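Local structure of class I phosphodiesterase PDEB1 (Leishmania major, 2R8Q) at residues V97-N101 and F102-V106; C130-L133 and L134-L138; Y36-S40 and P41-L45; I87-C90 and R91-R95. The protein belongs to the class I phosphodiesterases, and its all-helical catalytic domain holds zinc and magnesium ions and a bound 3-isobutyl-1-methylxanthine. All blocks are in the same frame, centred on the assembly; numbering follows the deposited sequence.

Interaction 1: residues V97-N101 and F102-V106; sequences VPYHN and FYHVV. With ZN (zinc ion), chain C; IBM (3-isobutyl-1-methylxanthine), chain E.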
loop_
_atom_site.group_PDB
_atom_site.type_symbol
_atom_site.label_atom_id
_atom_site.label_comp_id
_atom_site.label_asym_id
_atom_site.label_seq_id
_atom_site.Cartn_x
_atom_site.Cartn_y
_atom_site.Cartn_z
ATOM N N VAL A 97 -5.613 -4.137 19.944
ATOM C CA VAL A 97 -6.767 -3.247 20.035
ATOM C C VAL A 97 -7.913 -4.081 20.608
ATOM O O VAL A 97 -7.876 -5.309 20.549
ATOM C CB VAL A 97 -7.153 -2.678 18.655
ATOM C CG1 VAL A 97 -6.062 -1.734 18.168
ATOM C CG2 VAL A 97 -7.351 -3.807 17.656
ATOM N N PRO A 98 -8.947 -3.428 21.166
ATOM C CA PRO A 98 -10.087 -4.137 21.758
ATOM C C PRO A 98 -10.872 -5.100 20.880
ATOM O O PRO A 98 -11.264 -6.178 21.338
ATOM C CB PRO A 98 -10.979 -3.002 22.269
ATOM C CG PRO A 98 -9.999 -1.893 22.545
ATOM C CD PRO A 98 -9.092 -1.972 21.339
ATOM N N TYR A 99 -11.104 -4.720 19.627
ATOM C CA TYR A 99 -11.890 -5.559 18.739
ATOM C C TYR A 99 -11.179 -6.100 17.507
ATOM O O TYR A 99 -11.205 -7.305 17.261
ATOM C CB TYR A 99 -13.144 -4.801 18.292
ATOM C CG TYR A 99 -14.071 -5.620 17.422
ATOM C CD1 TYR A 99 -14.876 -6.615 17.970
ATOM C CD2 TYR A 99 -14.126 -5.410 16.047
ATOM C CE1 TYR A 99 -15.720 -7.379 17.169
ATOM C CE2 TYR A 99 -14.957 -6.166 15.239
ATOM C CZ TYR A 99 -15.755 -7.147 15.802
ATOM O OH TYR A 99 -16.594 -7.882 14.999
ATOM N N HIS A 100 -10.545 -5.223 16.733
ATOM C CA HIS A 100 -9.880 -5.667 15.514
ATOM C C HIS A 100 -8.520 -6.295 15.740
ATOM O O HIS A 100 -7.520 -5.911 15.127
ATOM C CB HIS A 100 -9.783 -4.517 14.509
ATOM C CG HIS A 100 -11.091 -4.187 13.858
ATOM N ND1 HIS A 100 -11.886 -3.138 14.266
ATOM C CD2 HIS A 100 -11.764 -4.800 12.853
ATOM C CE1 HIS A 100 -12.993 -3.119 13.542
ATOM N NE2 HIS A 100 -12.944 -4.118 12.679
ATOM N N ASN A 101 -8.508 -7.284 16.627
ATOM C CA ASN A 101 -7.302 -8.025 16.958
ATOM C C ASN A 101 -7.388 -9.409 16.312
ATOM O O ASN A 101 -8.346 -9.712 15.600
ATOM C CB ASN A 101 -7.166 -8.134 18.479
ATOM C CG ASN A 101 -8.429 -8.649 19.137
ATOM O OD1 ASN A 101 -8.942 -9.702 18.766
ATOM N ND2 ASN A 101 -8.937 -7.911 20.122
ATOM N N PHE A 102 -6.388 -10.251 16.560
ATOM C CA PHE A 102 -6.355 -11.580 15.965
ATOM C C PHE A 102 -7.617 -12.406 16.237
ATOM O O PHE A 102 -8.058 -13.165 15.379
ATOM C CB PHE A 102 -5.107 -12.325 16.457
ATOM C CG PHE A 102 -4.886 -13.667 15.807
ATOM C CD1 PHE A 102 -4.739 -13.778 14.424
ATOM C CD2 PHE A 102 -4.787 -14.817 16.587
ATOM C CE1 PHE A 102 -4.493 -15.014 13.826
ATOM C CE2 PHE A 102 -4.541 -16.062 16.002
ATOM C CZ PHE A 102 -4.392 -16.162 14.621
ATOM N N TYR A 103 -8.210 -12.262 17.418
ATOM C CA TYR A 103 -9.409 -13.034 17.734
ATOM C C TYR A 103 -10.581 -12.746 16.805
ATOM O O TYR A 103 -11.391 -13.633 16.535
ATOM C CB TYR A 103 -9.820 -12.800 19.186
ATOM C CG TYR A 103 -8.719 -13.131 20.164
ATOM C CD1 TYR A 103 -8.169 -12.143 20.980
ATOM C CD2 TYR A 103 -8.210 -14.428 20.261
ATOM C CE1 TYR A 103 -7.142 -12.437 21.873
ATOM C CE2 TYR A 103 -7.178 -14.730 21.150
ATOM C CZ TYR A 103 -6.650 -13.732 21.951
ATOM O OH TYR A 103 -5.629 -14.011 22.835
ATOM N N HIS A 104 -10.682 -11.513 16.319
ATOM C CA HIS A 104 -11.765 -11.172 15.402
ATOM C C HIS A 104 -11.636 -11.939 14.091
ATOM O O HIS A 104 -12.629 -12.441 13.570
ATOM C CB HIS A 104 -11.776 -9.667 15.097
ATOM C CG HIS A 104 -12.596 -9.297 13.896
ATOM N ND1 HIS A 104 -13.967 -9.461 13.846
ATOM C CD2 HIS A 104 -12.243 -8.745 12.712
ATOM C CE1 HIS A 104 -14.419 -9.019 12.685
ATOM N NE2 HIS A 104 -13.393 -8.579 11.978
ATOM N N VAL A 105 -10.424 -12.037 13.546
ATOM C CA VAL A 105 -10.286 -12.745 12.273
ATOM C C VAL A 105 -10.389 -14.256 12.445
ATOM O O VAL A 105 -10.838 -14.953 11.540
ATOM C CB VAL A 105 -8.984 -12.351 11.510
ATOM C CG1 VAL A 105 -8.991 -10.844 11.246
ATOM C CG2 VAL A 105 -7.738 -12.755 12.286
ATOM N N VAL A 106 -9.997 -14.761 13.612
ATOM C CA VAL A 106 -10.125 -16.187 13.885
ATOM C C VAL A 106 -11.633 -16.456 13.917
ATOM O O VAL A 106 -12.119 -17.447 13.366
ATOM C CB VAL A 106 -9.491 -16.551 15.251
ATOM C CG1 VAL A 106 -9.921 -17.955 15.682
ATOM C CG2 VAL A 106 -7.972 -16.470 15.139
HETATM ZN ZN ZN C . -13.396 -7.459 10.088
HETATM N N9 IBM E . -20.762 -1.183 13.848
HETATM C C8 IBM E . -21.580 -0.425 14.650
HETATM N N7 IBM E . -22.056 -1.075 15.682
HETATM C C5 IBM E . -21.514 -2.346 15.551
HETATM C C4 IBM E . -20.718 -2.428 14.430
HETATM N N3 IBM E . -20.031 -3.505 13.989
HETATM C C2 IBM E . -20.166 -4.623 14.762
HETATM N N1 IBM E . -20.954 -4.631 15.918
HETATM C C6 IBM E . -21.624 -3.498 16.312
HETATM O O6 IBM E . -22.310 -3.502 17.323
HETATM O O2 IBM E . -19.581 -5.649 14.433
HETATM C C10 IBM E . -21.065 -5.848 16.709
HETATM C C11 IBM E . -19.210 -3.470 12.790
HETATM C C12 IBM E . -18.033 -2.517 13.012
HETATM C C13 IBM E . -16.834 -3.259 13.587
HETATM C C14 IBM E . -17.662 -1.806 11.719
HETATM O O HOH W 1 -14.484 -5.765 11.178
HETATM O O HOH W 2 -13.730 -5.994 8.540
#
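The metal site and the ligand pocket meet where the loop carrying Tyr99 and His100 runs into the first turn of helix 102-118, which carries His104. His104 binds the zinc ion through NE2 at 2.2 Å, and His140, Asp141, Asp254 and two waters complete the site. Tyr99 lays CE2 over one face of the His104 imidazole, toward its rim, the two planes 41° apart; the Tyr99 OH is hydrogen-bonded to Asn257. Over the same face, the edge of His100 is turned to His104 in an edge-to-face pair, centroids 5.3 Å apart. His100 NE2 is hydrogen-bonded (2.7 Å) to one of the zinc-bound waters, while ND1 is held by Glu275. The isobutyl C13 of 3-isobutyl-1-methylxanthine comes to 3.8 Å from His100 CE1. Asn101 is the N-cap: with chi1 51° its CG stands between the backbone N and carbonyl carbon, which lets OD1 take a weak bond from Tyr103 N, while ND2 gives a nearly straight one to Val97 O (2.8 Å). Helix 262-285 packs against Tyr99 through Trp268 and Val272, helix 80-92 meets Phe102, and helix 55-68 lies against Tyr103 and Val106.

Interaction 2: residues C130-L133 and L134-L138; sequences CYVL and LVTAL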
loop_
_atom_site.group_PDB
_atom_site.type_symbol
_atom_site.label_atom_id
_atom_site.label_comp_id
_atom_site.label_asym_id
_atom_site.label_seq_id
_atom_site.Cartn_x
_atom_site.Cartn_y
_atom_site.Cartn_z
ATOM N N CYS A 130 -13.928 -21.917 -1.728
ATOM C CA CYS A 130 -14.167 -22.107 -0.299
ATOM C C CYS A 130 -12.845 -21.939 0.446
ATOM O O CYS A 130 -12.787 -21.294 1.496
ATOM C CB CYS A 130 -14.738 -23.499 -0.025
ATOM S SG CYS A 130 -16.453 -23.697 -0.545
ATOM N N TYR A 131 -11.786 -22.524 -0.109
ATOM C CA TYR A 131 -10.451 -22.452 0.476
ATOM C C TYR A 131 -9.978 -21.004 0.540
ATOM O O TYR A 131 -9.551 -20.524 1.590
ATOM C CB TYR A 131 -9.480 -23.296 -0.360
ATOM C CG TYR A 131 -8.040 -23.257 0.098
ATOM C CD1 TYR A 131 -7.698 -23.532 1.424
ATOM C CD2 TYR A 131 -7.015 -22.960 -0.796
ATOM C CE1 TYR A 131 -6.371 -23.507 1.845
ATOM C CE2 TYR A 131 -5.683 -22.933 -0.385
ATOM C CZ TYR A 131 -5.372 -23.207 0.937
ATOM O OH TYR A 131 -4.063 -23.159 1.354
ATOM N N VAL A 132 -10.062 -20.305 -0.588
ATOM C CA VAL A 132 -9.643 -18.912 -0.636
ATOM C C VAL A 132 -10.450 -18.044 0.329
ATOM O O VAL A 132 -9.903 -17.160 0.982
ATOM C CB VAL A 132 -9.763 -18.354 -2.071
ATOM C CG1 VAL A 132 -9.449 -16.860 -2.085
ATOM C CG2 VAL A 132 -8.808 -19.112 -2.993
ATOM N N LEU A 133 -11.751 -18.301 0.438
ATOM C CA LEU A 133 -12.584 -17.519 1.342
ATOM C C LEU A 133 -12.118 -17.664 2.792
ATOM O O LEU A 133 -12.010 -16.678 3.527
ATOM C CB LEU A 133 -14.047 -17.955 1.216
ATOM C CG LEU A 133 -15.065 -17.232 2.102
ATOM C CD1 LEU A 133 -15.037 -15.729 1.817
ATOM C CD2 LEU A 133 -16.454 -17.794 1.831
ATOM N N LEU A 134 -11.816 -18.895 3.199
ATOM C CA LEU A 134 -11.369 -19.146 4.565
ATOM C C LEU A 134 -10.009 -18.514 4.848
ATOM O O LEU A 134 -9.787 -17.972 5.934
ATOM C CB LEU A 134 -11.337 -20.655 4.834
ATOM C CG LEU A 134 -12.734 -21.286 4.833
ATOM C CD1 LEU A 134 -12.623 -22.804 4.859
ATOM C CD2 LEU A 134 -13.522 -20.789 6.041
ATOM N N VAL A 135 -9.105 -18.580 3.874
ATOM C CA VAL A 135 -7.781 -17.992 4.014
ATOM C C VAL A 135 -7.920 -16.473 4.102
ATOM O O VAL A 135 -7.271 -15.825 4.922
ATOM C CB VAL A 135 -6.889 -18.353 2.800
ATOM C CG1 VAL A 135 -5.640 -17.476 2.774
ATOM C CG2 VAL A 135 -6.507 -19.825 2.870
ATOM N N THR A 136 -8.781 -15.914 3.256
ATOM C CA THR A 136 -9.003 -14.472 3.225
ATOM C C THR A 136 -9.472 -13.936 4.575
ATOM O O THR A 136 -9.100 -12.834 4.978
ATOM C CB THR A 136 -10.033 -14.103 2.139
ATOM O OG1 THR A 136 -9.524 -14.500 0.860
ATOM C CG2 THR A 136 -10.286 -12.601 2.119
ATOM N N ALA A 137 -10.287 -14.711 5.280
ATOM C CA ALA A 137 -10.765 -14.270 6.582
ATOM C C ALA A 137 -9.603 -13.877 7.502
ATOM O O ALA A 137 -9.693 -12.904 8.242
ATOM C CB ALA A 137 -11.602 -15.373 7.233
ATOM N N LEU A 138 -8.503 -14.622 7.440
ATOM C CA LEU A 138 -7.360 -14.349 8.304
ATOM C C LEU A 138 -6.558 -13.094 7.966
ATOM O O LEU A 138 -5.862 -12.557 8.827
ATOM C CB LEU A 138 -6.423 -15.567 8.329
ATOM C CG LEU A 138 -7.052 -16.853 8.875
ATOM C CD1 LEU A 138 -6.080 -18.016 8.713
ATOM C CD2 LEU A 138 -7.422 -16.660 10.342
#
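With chi1 of Thr136 at -61°, OG1 stands beside its own backbone N and is aimed back up the helix at Val132 O, one turn earlier. Val135, at 166°, likewise has CG2 on the side of its backbone N, and Tyr131, at 177°, swings its ring beside its own carbonyl carbon; the methyl and the ring therefore meet across one turn. The Thr136 hydroxyl donates to Val132 O at 2.7 Å, from above the carbonyl plane, and Thr136 N reaches the same oxygen at 2.8 Å from the opposite face. A single buried carbonyl is thus gripped by two donors of one residue, and the hydroxyl is satisfied inside its own helix. OG1 also lies 3.8 Å from Val132 CG1. All this takes place within a buried part of helix 127-139 in the all-helical phosphodiesterase domain, where regular i to i+4 bonds run alongside: Leu134 N to Cys130 O, Val135 N to Tyr131 O and Ala137 N to Leu133 O. On the Tyr131 side, Val135 CG2 sits over one face of the ring in a CH-pi contact, 4.1 Å from the centroid and offset toward the rim; its nearest ring atom is CE1, at 3.8 Å. The phenol end of Tyr131 is fixed by a hydrogen bond from OH to Val191 O, and Phe76 meets the ring at a shallow angle. Leu134 brings CG to 3.3 Å from Cys130 O, packing its branch along the preceding turn. Thr136 faces Leu207, Cys210 and Val211 of helix 197-212, whereas Ala137 packs on Cys109 and Leu112 of helix 102-118.

Interaction 3: residues Y36-S40 and P41-L45; sequences YDFTS and PGFNL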
loop_
_atom_site.group_PDB
_atom_site.type_symbol
_atom_site.label_atom_id
_atom_site.label_comp_id
_atom_site.label_asym_id
_atom_site.label_seq_id
_atom_site.Cartn_x
_atom_site.Cartn_y
_atom_site.Cartn_z
ATOM N N TYR A 36 -14.186 -29.084 22.283
ATOM C CA TYR A 36 -14.724 -28.132 21.318
ATOM C C TYR A 36 -14.962 -28.702 19.928
ATOM O O TYR A 36 -14.272 -29.622 19.489
ATOM C CB TYR A 36 -13.789 -26.926 21.171
ATOM C CG TYR A 36 -13.351 -26.299 22.472
ATOM C CD1 TYR A 36 -12.212 -26.751 23.139
ATOM C CD2 TYR A 36 -14.079 -25.259 23.043
ATOM C CE1 TYR A 36 -11.810 -26.177 24.346
ATOM C CE2 TYR A 36 -13.687 -24.680 24.247
ATOM C CZ TYR A 36 -12.553 -25.143 24.892
ATOM O OH TYR A 36 -12.169 -24.568 26.080
ATOM N N ASP A 37 -15.949 -28.138 19.243
ATOM C CA ASP A 37 -16.269 -28.523 17.874
ATOM C C ASP A 37 -16.111 -27.234 17.084
ATOM O O ASP A 37 -17.015 -26.402 17.056
ATOM C CB ASP A 37 -17.708 -29.019 17.753
ATOM C CG ASP A 37 -18.072 -29.395 16.328
ATOM O OD1 ASP A 37 -17.216 -29.235 15.429
ATOM O OD2 ASP A 37 -19.212 -29.850 16.103
ATOM N N PHE A 38 -14.954 -27.068 16.456
ATOM C CA PHE A 38 -14.671 -25.856 15.695
ATOM C C PHE A 38 -15.556 -25.680 14.463
ATOM O O PHE A 38 -15.566 -24.611 13.856
ATOM C CB PHE A 38 -13.195 -25.842 15.292
ATOM C CG PHE A 38 -12.247 -25.921 16.461
ATOM C CD1 PHE A 38 -11.032 -26.589 16.343
ATOM C CD2 PHE A 38 -12.567 -25.327 17.680
ATOM C CE1 PHE A 38 -10.150 -26.669 17.420
ATOM C CE2 PHE A 38 -11.690 -25.401 18.764
ATOM C CZ PHE A 38 -10.480 -26.074 18.633
ATOM N N THR A 39 -16.309 -26.716 14.100
ATOM C CA THR A 39 -17.184 -26.626 12.933
ATOM C C THR A 39 -18.605 -26.215 13.310
ATOM O O THR A 39 -19.455 -26.049 12.441
ATOM C CB THR A 39 -17.284 -27.976 12.172
ATOM O OG1 THR A 39 -18.058 -28.905 12.941
ATOM C CG2 THR A 39 -15.905 -28.558 11.923
ATOM N N SER A 40 -18.858 -26.037 14.605
ATOM C CA SER A 40 -20.196 -25.686 15.076
ATOM C C SER A 40 -20.494 -24.202 15.267
ATOM O O SER A 40 -19.639 -23.439 15.711
ATOM C CB SER A 40 -20.476 -26.405 16.399
ATOM O OG SER A 40 -21.710 -25.985 16.955
ATOM N N PRO A 41 -21.724 -23.777 14.933
ATOM C CA PRO A 41 -22.108 -22.371 15.093
ATOM C C PRO A 41 -22.080 -22.010 16.579
ATOM O O PRO A 41 -21.982 -20.840 16.949
ATOM C CB PRO A 41 -23.524 -22.332 14.524
ATOM C CG PRO A 41 -23.495 -23.396 13.478
ATOM C CD PRO A 41 -22.756 -24.512 14.181
ATOM N N GLY A 42 -22.164 -23.037 17.419
ATOM C CA GLY A 42 -22.164 -22.844 18.858
ATOM C C GLY A 42 -20.795 -22.705 19.495
ATOM O O GLY A 42 -20.695 -22.459 20.699
ATOM N N PHE A 43 -19.738 -22.875 18.705
ATOM C CA PHE A 43 -18.385 -22.738 19.227
ATOM C C PHE A 43 -18.221 -21.334 19.802
ATOM O O PHE A 43 -18.582 -20.348 19.156
ATOM C CB PHE A 43 -17.351 -22.961 18.121
ATOM C CG PHE A 43 -15.954 -22.594 18.525
ATOM C CD1 PHE A 43 -15.286 -23.317 19.508
ATOM C CD2 PHE A 43 -15.316 -21.501 17.946
ATOM C CE1 PHE A 43 -14.000 -22.956 19.910
ATOM C CE2 PHE A 43 -14.033 -21.131 18.340
ATOM C CZ PHE A 43 -13.371 -21.860 19.326
ATOM N N ASN A 44 -17.675 -21.249 21.012
ATOM C CA ASN A 44 -17.476 -19.965 21.680
ATOM C C ASN A 44 -15.988 -19.671 21.872
ATOM O O ASN A 44 -15.343 -20.224 22.765
ATOM C CB ASN A 44 -18.191 -19.983 23.039
ATOM C CG ASN A 44 -18.086 -18.662 23.777
ATOM O OD1 ASN A 44 -17.456 -17.717 23.306
ATOM N ND2 ASN A 44 -18.712 -18.593 24.946
ATOM N N LEU A 45 -15.446 -18.792 21.032
ATOM C CA LEU A 45 -14.033 -18.441 21.112
ATOM C C LEU A 45 -13.655 -17.792 22.442
ATOM O O LEU A 45 -12.507 -17.883 22.865
ATOM C CB LEU A 45 -13.646 -17.520 19.943
ATOM C CG LEU A 45 -12.170 -17.112 19.826
ATOM C CD1 LEU A 45 -11.276 -18.342 19.687
ATOM C CD2 LEU A 45 -12.003 -16.205 18.611
#
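Phe43 folds back over the loop to meet Phe38 and Tyr36. Its CB lies 3.4 Å from Ser40 O and also touches Asp37 O; from there CG leaves anti to the backbone N (chi1 170°), which carries the ring toward the two earlier aromatics. CD1 approaches Phe38 CD2 at 3.8 Å. CE1, farther out, comes to 3.6 Å from Phe38 CE2 and 3.9 Å from Tyr36 CD2, and CZ also reaches Phe38. The edge of Phe38 is directed at one face of Phe43, an offset edge-to-face pair with planes at 83°, while Tyr36 CD2 lies at the Phe43 edge. Two consecutive type I turns, Asp37 to Ser40 and Ser40 to Phe43, bend the chain for this. The second is closed by Phe43 N to Ser40 O (3.0 Å), and the Ser40 hydroxyl oxygen accepts from Gly42 N. In the first, Asp37 OD1 accepts from Thr39 N, which makes an Asx turn, and also from the Thr39 hydroxyl. The loop leads into helix 45-51, whose Val48 touches Phe43 and Tyr36; Phe38 rests on Val62 and Leu66 of helix 55-68, and Gln110 of helix 102-118 bonds Phe38 O and Ser40 O.

Interaction 4: residues I87-C90 and R91-R95; sequences ILQC and RRRYR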
loop_
_atom_site.group_PDB
_atom_site.type_symbol
_atom_site.label_atom_id
_atom_site.label_comp_id
_atom_site.label_asym_id
_atom_site.label_seq_id
_atom_site.Cartn_x
_atom_site.Cartn_y
_atom_site.Cartn_z
ATOM N N ILE A 87 -0.637 -18.677 9.284
ATOM C CA ILE A 87 -1.463 -18.268 10.415
ATOM C C ILE A 87 -0.649 -17.399 11.378
ATOM O O ILE A 87 -1.121 -16.358 11.837
ATOM C CB ILE A 87 -2.011 -19.503 11.160
ATOM C CG1 ILE A 87 -2.971 -20.265 10.245
ATOM C CG2 ILE A 87 -2.710 -19.079 12.449
ATOM C CD1 ILE A 87 -3.377 -21.630 10.773
ATOM N N LEU A 88 0.584 -17.806 11.663
ATOM C CA LEU A 88 1.427 -17.045 12.583
ATOM C C LEU A 88 1.914 -15.721 12.006
ATOM O O LEU A 88 2.112 -14.761 12.747
ATOM C CB LEU A 88 2.619 -17.895 13.035
ATOM C CG LEU A 88 2.237 -19.095 13.907
ATOM C CD1 LEU A 88 3.465 -19.950 14.172
ATOM C CD2 LEU A 88 1.631 -18.599 15.219
ATOM N N GLN A 89 2.118 -15.666 10.690
ATOM C CA GLN A 89 2.549 -14.422 10.062
ATOM C C GLN A 89 1.380 -13.442 10.115
ATOM O O GLN A 89 1.576 -12.238 10.275
ATOM C CB GLN A 89 2.988 -14.664 8.612
ATOM C CG GLN A 89 4.341 -15.379 8.485
ATOM C CD GLN A 89 5.528 -14.495 8.852
ATOM O OE1 GLN A 89 5.366 -13.383 9.357
ATOM N NE2 GLN A 89 6.738 -14.997 8.601
ATOM N N CYS A 90 0.160 -13.960 9.984
ATOM C CA CYS A 90 -1.023 -13.105 10.068
ATOM C C CYS A 90 -1.152 -12.584 11.502
ATOM O O CYS A 90 -1.336 -11.386 11.732
ATOM C CB CYS A 90 -2.292 -13.886 9.699
ATOM S SG CYS A 90 -2.537 -14.206 7.926
ATOM N N ARG A 91 -1.043 -13.489 12.469
ATOM C CA ARG A 91 -1.168 -13.124 13.873
ATOM C C ARG A 91 -0.221 -11.991 14.263
ATOM O O ARG A 91 -0.597 -11.079 15.006
ATOM C CB ARG A 91 -0.911 -14.353 14.752
ATOM C CG ARG A 91 -1.248 -14.138 16.218
ATOM C CD ARG A 91 -1.000 -15.391 17.042
ATOM N NE ARG A 91 0.424 -15.679 17.190
ATOM C CZ ARG A 91 0.908 -16.688 17.906
ATOM N NH1 ARG A 91 0.083 -17.510 18.538
ATOM N NH2 ARG A 91 2.221 -16.865 18.006
ATOM N N ARG A 92 1.008 -12.051 13.757
ATOM C CA ARG A 92 2.018 -11.040 14.058
ATOM C C ARG A 92 1.618 -9.637 13.625
ATOM O O ARG A 92 2.107 -8.650 14.173
ATOM C CB ARG A 92 3.334 -11.370 13.353
ATOM C CG ARG A 92 4.109 -12.533 13.910
ATOM C CD ARG A 92 5.358 -12.745 13.068
ATOM N NE ARG A 92 6.240 -13.761 13.628
ATOM C CZ ARG A 92 7.392 -14.130 13.077
ATOM N NH1 ARG A 92 7.800 -13.566 11.949
ATOM N NH2 ARG A 92 8.140 -15.057 13.659
ATOM N N ARG A 93 0.735 -9.552 12.637
ATOM C CA ARG A 93 0.335 -8.259 12.112
ATOM C C ARG A 93 -0.944 -7.658 12.681
ATOM O O ARG A 93 -1.411 -6.618 12.209
ATOM C CB ARG A 93 0.293 -8.336 10.584
ATOM C CG ARG A 93 1.698 -8.528 9.999
ATOM C CD ARG A 93 1.679 -8.793 8.506
ATOM N NE ARG A 93 3.023 -8.840 7.928
ATOM C CZ ARG A 93 3.926 -9.792 8.159
ATOM N NH1 ARG A 93 3.654 -10.809 8.971
ATOM N NH2 ARG A 93 5.109 -9.732 7.561
ATOM N N TYR A 94 -1.512 -8.305 13.695
ATOM C CA TYR A 94 -2.692 -7.761 14.348
ATOM C C TYR A 94 -2.226 -7.082 15.626
ATOM O O TYR A 94 -1.370 -7.603 16.354
ATOM C CB TYR A 94 -3.728 -8.852 14.655
ATOM C CG TYR A 94 -4.480 -9.266 13.414
ATOM C CD1 TYR A 94 -4.081 -10.377 12.668
ATOM C CD2 TYR A 94 -5.516 -8.475 12.914
ATOM C CE1 TYR A 94 -4.692 -10.685 11.448
ATOM C CE2 TYR A 94 -6.126 -8.771 11.696
ATOM C CZ TYR A 94 -5.709 -9.871 10.967
ATOM O OH TYR A 94 -6.270 -10.131 9.735
ATOM N N ARG A 95 -2.782 -5.905 15.878
ATOM C CA ARG A 95 -2.422 -5.112 17.043
ATOM C C ARG A 95 -3.272 -5.426 18.263
ATOM O O ARG A 95 -4.310 -6.082 18.171
ATOM C CB ARG A 95 -2.538 -3.625 16.703
ATOM C CG ARG A 95 -1.721 -3.197 15.491
ATOM C CD ARG A 95 -1.752 -1.684 15.322
ATOM N NE ARG A 95 -0.925 -1.228 14.206
ATOM C CZ ARG A 95 -0.672 0.051 13.941
ATOM N NH1 ARG A 95 -1.181 1.001 14.712
ATOM N NH2 ARG A 95 0.091 0.379 12.905
HETATM O O HOH W 3 2.683 -14.705 15.557
HETATM O O HOH W 4 7.133 -11.363 9.617
#
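Leu88 and Arg91 run side by side, pointing the same way, and the leucine methyl CD2 sits over the centre of the Arg91 guanidinium face, 3.4 Å from CZ. A bend in the arginine at chi3 (71°) lays that flat group across the methyl. At its edge, in plane, a water accepts from Arg91 NE and donates to Leu88 O, while NH1 forms a salt bridge with Asp57. Gln89 meets two arginines differently. Beside Arg92 it again runs in the same direction, its amide turned 79° from the guanidinium; Gln89 OE1 and Arg92 NH1 are joined through a second water, and Arg92 NH1 and Gln89 NE2 are both hydrogen-bonded to Ile17 O. Arg93 instead crosses Gln89 at a slant. A bend at chi2 (-72°) carries the Gln89 amide to where OE1 and the backbone O can share one nitrogen: Arg93 NH1 donates to Gln89 O at 2.8 Å and to Gln89 OE1 at 3.1 Å, both acceptors close to the guanidinium plane. The OE1 bond is the straighter of the two. Near the C-terminal end of helix 80-92, Arg93 NH1 brings a side-chain donor to the carbonyl of Gln89. Cys90 O takes Arg93 N at 2.9 Å and has Tyr94 CD1 beside it at 3.1 Å; Tyr94 OH is bonded to Leu138 O. Positive guanidinium groups near the carbonyl-rich end of a helix probably interact favourably with its dipole, and the salt bridges of Arg92 to Glu23 and Arg93 to Glu182 would balance their charge while tying this helix end to its surroundings.

Running from the N terminus, interaction 3 comes first, turning the chain into helix 45-51; interaction 4 follows at the end of helix 80-92, then interaction 1 at the start of helix 102-118, and interaction 2 within helix 127-139. All are local and lie in series: none nests in or crosses another, and each closes only a turn or two of chain. In space they draw together around helix 102-118. Leu45 of interaction 3 packs on Tyr103 O and Val106 of interaction 1, and Phe102 packs on Arg91 and Tyr94. Val105 touches Tyr94 and residues 137-138, while Tyr94 and Leu138 join interactions 4 and 2. Interaction 3 touches neither 2 nor 4.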